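Local atomic coordinates of type IV pilus biogenesis protein PilB (PDB entry 7B7P), a protein that serves as a minor pilin of type IV pili in Streptococcus sanguinis and acts directly in adhesion, carrying a von Willebrand factor A-like module with a metal site. Residues 113-116 and 121-124; 215-218 and 222-225. All blocks are in the same frame, centred on the assembly; numbering follows the deposited sequence.

Contact 1 of 2, residues 113-116 and 121-124; sequences GKYP and KLGI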
loop_
_atom_site.group_PDB
_atom_site.type_symbol
_atom_site.label_atom_id
_atom_site.label_comp_id
_atom_site.label_asym_id
_atom_site.label_seq_id
_atom_site.Cartn_x
_atom_site.Cartn_y
_atom_site.Cartn_z
ATOM N N GLY A 113 7.856 -35.284 15.984
ATOM C CA GLY A 113 8.131 -35.528 17.387
ATOM C C GLY A 113 8.827 -36.861 17.588
ATOM O O GLY A 113 8.517 -37.834 16.895
ATOM N N LYS A 114 9.781 -36.922 18.514
ATOM C CA LYS A 114 10.535 -38.142 18.764
ATOM C C LYS A 114 9.922 -38.925 19.919
ATOM O O LYS A 114 9.430 -38.353 20.895
ATOM C CB LYS A 114 12.008 -37.831 19.047
ATOM C CG LYS A 114 12.843 -37.591 17.790
ATOM C CD LYS A 114 13.296 -36.139 17.665
ATOM C CE LYS A 114 13.626 -35.786 16.213
ATOM N NZ LYS A 114 13.495 -34.327 15.949
ATOM N N TYR A 115 9.984 -40.250 19.796
ATOM C CA TYR A 115 9.266 -41.172 20.686
ATOM C C TYR A 115 9.849 -41.147 22.101
ATOM O O TYR A 115 11.068 -41.287 22.253
ATOM C CB TYR A 115 9.357 -42.578 20.073
ATOM C CG TYR A 115 8.432 -43.619 20.652
ATOM C CD1 TYR A 115 7.075 -43.377 20.796
ATOM C CD2 TYR A 115 8.918 -44.862 21.029
ATOM C CE1 TYR A 115 6.234 -44.326 21.343
ATOM C CE2 TYR A 115 8.080 -45.827 21.557
ATOM C CZ TYR A 115 6.736 -45.555 21.712
ATOM O OH TYR A 115 5.887 -46.503 22.242
ATOM N N PRO A 116 8.985 -41.018 23.185
ATOM C CA PRO A 116 9.456 -40.883 24.578
ATOM C C PRO A 116 10.924 -40.573 24.846
ATOM O O PRO A 116 11.298 -39.397 24.937
ATOM C CB PRO A 116 9.045 -42.242 25.163
ATOM C CG PRO A 116 7.675 -42.533 24.399
ATOM C CD PRO A 116 7.607 -41.526 23.225
ATOM N N LYS A 121 12.026 -40.464 14.838
ATOM C CA LYS A 121 11.097 -39.423 14.415
ATOM C C LYS A 121 9.787 -40.053 13.951
ATOM O O LYS A 121 9.778 -41.065 13.246
ATOM C CB LYS A 121 11.715 -38.550 13.308
ATOM C CG LYS A 121 11.778 -39.172 11.893
ATOM C CD LYS A 121 10.698 -38.590 10.958
ATOM C CE LYS A 121 10.293 -39.575 9.856
ATOM N NZ LYS A 121 8.951 -39.251 9.295
ATOM N N LEU A 122 8.673 -39.470 14.387
ATOM C CA LEU A 122 7.349 -39.938 14.017
ATOM C C LEU A 122 6.567 -38.794 13.394
ATOM O O LEU A 122 6.829 -37.623 13.672
ATOM C CB LEU A 122 6.579 -40.481 15.226
ATOM C CG LEU A 122 6.993 -41.854 15.742
ATOM C CD1 LEU A 122 6.103 -42.262 16.894
ATOM C CD2 LEU A 122 6.941 -42.875 14.623
ATOM N N GLY A 123 5.601 -39.142 12.552
ATOM C CA GLY A 123 4.723 -38.144 11.978
ATOM C C GLY A 123 4.884 -37.935 10.487
ATOM O O GLY A 123 5.244 -38.855 9.748
ATOM N N ILE A 124 4.610 -36.717 10.038
ATOM C CA ILE A 124 4.646 -36.358 8.632
ATOM C C ILE A 124 5.621 -35.204 8.473
ATOM O O ILE A 124 5.377 -34.101 8.984
ATOM C CB ILE A 124 3.258 -35.980 8.107
ATOM C CG1 ILE A 124 2.242 -37.046 8.526
ATOM C CG2 ILE A 124 3.293 -35.815 6.582
ATOM C CD1 ILE A 124 1.150 -36.541 9.419
#
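Gly-113 and Leu-122 meet near the base of the loop that connects strand 104-112 to strand 124-130, apparently a beta-hairpin connection, in what is probably the pilin module, where helix 9-27 lies against both segments. In the backbone, the N-H of Leu-122 donates to the carbonyl oxygen of Gly-113, N to O 3.0 Å; at 149° at the hydrogen the bond is somewhat bent, and the donor is tilted 27° from the carbonyl plane. The reverse pair, Gly-113 N and Leu-122 O, is 3.4 Å apart but too poorly angled to count as a second bond. Lys-114 and Lys-121 form a single backbone bridge with their CA atoms 4.6 Å apart. Just beyond, Ile-124 and Leu-111 are joined by backbone hydrogen bonding. Gly-113 adopts a positive phi, at which a CB would press on the preceding carbonyl oxygen.

Contacts of the long side chains are loose: Lys-114 CE stays 4.4 Å from Lys-121 CB, aliphatic carbon against aliphatic carbon, and the ammonium end of Lys-121 leads away from the other segment toward Asp-125, a long, weak ion pair.

Apolar packing occupies the side toward the helix. With CG of Tyr-115 anti to the backbone N (chi1 -167°), its ring is sent along the same side as Leu-122, and both side chains touch Ile-12. Pro-116 CG lies over one face of the tyrosine ring, 3.7 Å above its plane and offset toward the rim. Across the two segments the ring meets leucine obliquely, through Tyr-115 CD1 and Leu-122 CD1 at 4.2 Å.

Contact 2 of 2, residues 215-218 and 222-225; sequences NLVG and SAKY
Strands 215-218 and 223-225 run antiparallel, their axes 4.7 Å apart at closest approach and their directions 152° apart, as the two arms of a beta hairpin in the von Willebrand factor A-like domain. Gly-218 and Lys-224 are a hydrogen-bonded pair: Gly-218 N reaches Lys-224 O at 2.8 Å, almost in line with the carbonyl, and Lys-224 N returns to Gly-218 O at 2.8 Å with a more tilted approach. Gly-218 O also receives a CA-H...O contact from Ala-223 CA at 3.3 Å. Val-217 and Tyr-225 form the adjoining non-hydrogen-bonded pair.

Side chains of that pair share one face of the sheet. With CG anti to the carbonyl carbon and beside the backbone N (chi1 -75°), the Tyr-225 ring runs alongside Val-217 and meets it obliquely, Val-217 CG2 lying 3.7 Å from both Tyr-225 CD1 and CE1. Val-217 CG1 extends toward Ala-223 CB, at 4.4 Å. Asn-215 ND2 comes within 4.1 Å of Tyr-225 CE1, amide and ring planes 45° apart; its amide is held by hydrogen bonds to Ser-165 OG through OD1 and to Ser-268 OG and Gln-228 O through ND2. The Lys-224 chain leaves from the other face, its end leading away.

Helix 258-270 packs on the valine-tyrosine face, where the Tyr-225 ring meets that of Tyr-264, whose backbone O accepts a hydrogen bond from Tyr-225 OH, while strand 162-169 pairs in parallel with strand 212-219 along its other edge.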
loop_
_atom_site.group_PDB
_atom_site.type_symbol
_atom_site.label_atom_id
_atom_site.label_comp_id
_atom_site.label_asym_id
_atom_site.label_seq_id
_atom_site.Cartn_x
_atom_site.Cartn_y
_atom_site.Cartn_z
ATOM N N ASN A 215 -9.912 11.959 -2.464
ATOM C CA ASN A 215 -10.048 13.318 -2.975
ATOM C C ASN A 215 -9.056 13.476 -4.115
ATOM O O ASN A 215 -8.261 12.574 -4.399
ATOM C CB ASN A 215 -9.854 14.383 -1.881
ATOM C CG ASN A 215 -8.395 14.552 -1.461
ATOM O OD1 ASN A 215 -7.573 13.648 -1.664
ATOM N ND2 ASN A 215 -8.061 15.724 -0.885
ATOM N N LEU A 216 -9.081 14.630 -4.763
ATOM C CA LEU A 216 -8.308 14.844 -5.973
ATOM C C LEU A 216 -7.564 16.168 -5.871
ATOM O O LEU A 216 -8.191 17.216 -5.677
ATOM C CB LEU A 216 -9.221 14.824 -7.205
ATOM C CG LEU A 216 -8.465 14.843 -8.536
ATOM C CD1 LEU A 216 -7.464 13.676 -8.610
ATOM C CD2 LEU A 216 -9.426 14.835 -9.736
ATOM N N VAL A 217 -6.239 16.118 -6.008
ATOM C CA VAL A 217 -5.383 17.298 -6.047
ATOM C C VAL A 217 -4.729 17.357 -7.420
ATOM O O VAL A 217 -4.185 16.355 -7.903
ATOM C CB VAL A 217 -4.307 17.274 -4.940
ATOM C CG1 VAL A 217 -3.273 18.418 -5.131
ATOM C CG2 VAL A 217 -4.933 17.330 -3.555
ATOM N N GLY A 218 -4.775 18.523 -8.042
ATOM C CA GLY A 218 -4.013 18.785 -9.242
ATOM C C GLY A 218 -2.831 19.674 -8.899
ATOM O O GLY A 218 -2.865 20.431 -7.938
ATOM N N SER A 222 1.541 25.429 -9.579
ATOM C CA SER A 222 1.232 25.316 -8.171
ATOM C C SER A 222 0.008 24.411 -8.067
ATOM O O SER A 222 -0.568 24.003 -9.075
ATOM C CB SER A 222 1.035 26.704 -7.546
ATOM O OG SER A 222 -0.265 27.179 -7.795
ATOM N N ALA A 223 -0.367 24.077 -6.844
ATOM C CA ALA A 223 -1.353 23.032 -6.623
ATOM C C ALA A 223 -2.748 23.632 -6.461
ATOM O O ALA A 223 -2.913 24.801 -6.108
ATOM C CB ALA A 223 -0.983 22.185 -5.387
ATOM N N LYS A 224 -3.754 22.796 -6.715
ATOM C CA LYS A 224 -5.157 23.165 -6.601
ATOM C C LYS A 224 -5.955 21.931 -6.187
ATOM O O LYS A 224 -5.653 20.811 -6.615
ATOM C CB LYS A 224 -5.690 23.741 -7.924
ATOM C CG LYS A 224 -7.205 23.920 -7.960
ATOM C CD LYS A 224 -7.820 23.721 -9.365
ATOM C CE LYS A 224 -9.195 24.428 -9.449
ATOM N NZ LYS A 224 -9.861 24.283 -10.771
ATOM N N TYR A 225 -6.962 22.135 -5.342
ATOM C CA TYR A 225 -7.907 21.074 -5.042
ATOM C C TYR A 225 -8.919 20.984 -6.183
ATOM O O TYR A 225 -9.651 21.939 -6.441
ATOM C CB TYR A 225 -8.602 21.346 -3.709
ATOM C CG TYR A 225 -7.749 21.087 -2.489
ATOM C CD1 TYR A 225 -7.354 19.798 -2.154
ATOM C CD2 TYR A 225 -7.349 22.133 -1.663
ATOM C CE1 TYR A 225 -6.570 19.560 -1.034
ATOM C CE2 TYR A 225 -6.576 21.905 -0.543
ATOM C CZ TYR A 225 -6.185 20.625 -0.233
ATOM O OH TYR A 225 -5.397 20.413 0.873
#

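Overall arrangement
The centres of contacts 1 and 2 are 64 Å apart, their nearest atoms about 50 Å apart, and they lie on opposite sides of the chain's centre, consistent with their belonging to different modules of this bimodular pilin. In sequence they follow one another, 113-124 closing before 215-225 opens. The metal site, the MIDAS of the von Willebrand factor A-like domain, relates to contact 2: Gly-218 lies about 13 Å from the bound magnesium ion and about 12 Å from the side chain of Asp-284, a magnesium-binding residue, too far for direct coordination. Contact 1 lies away from that site.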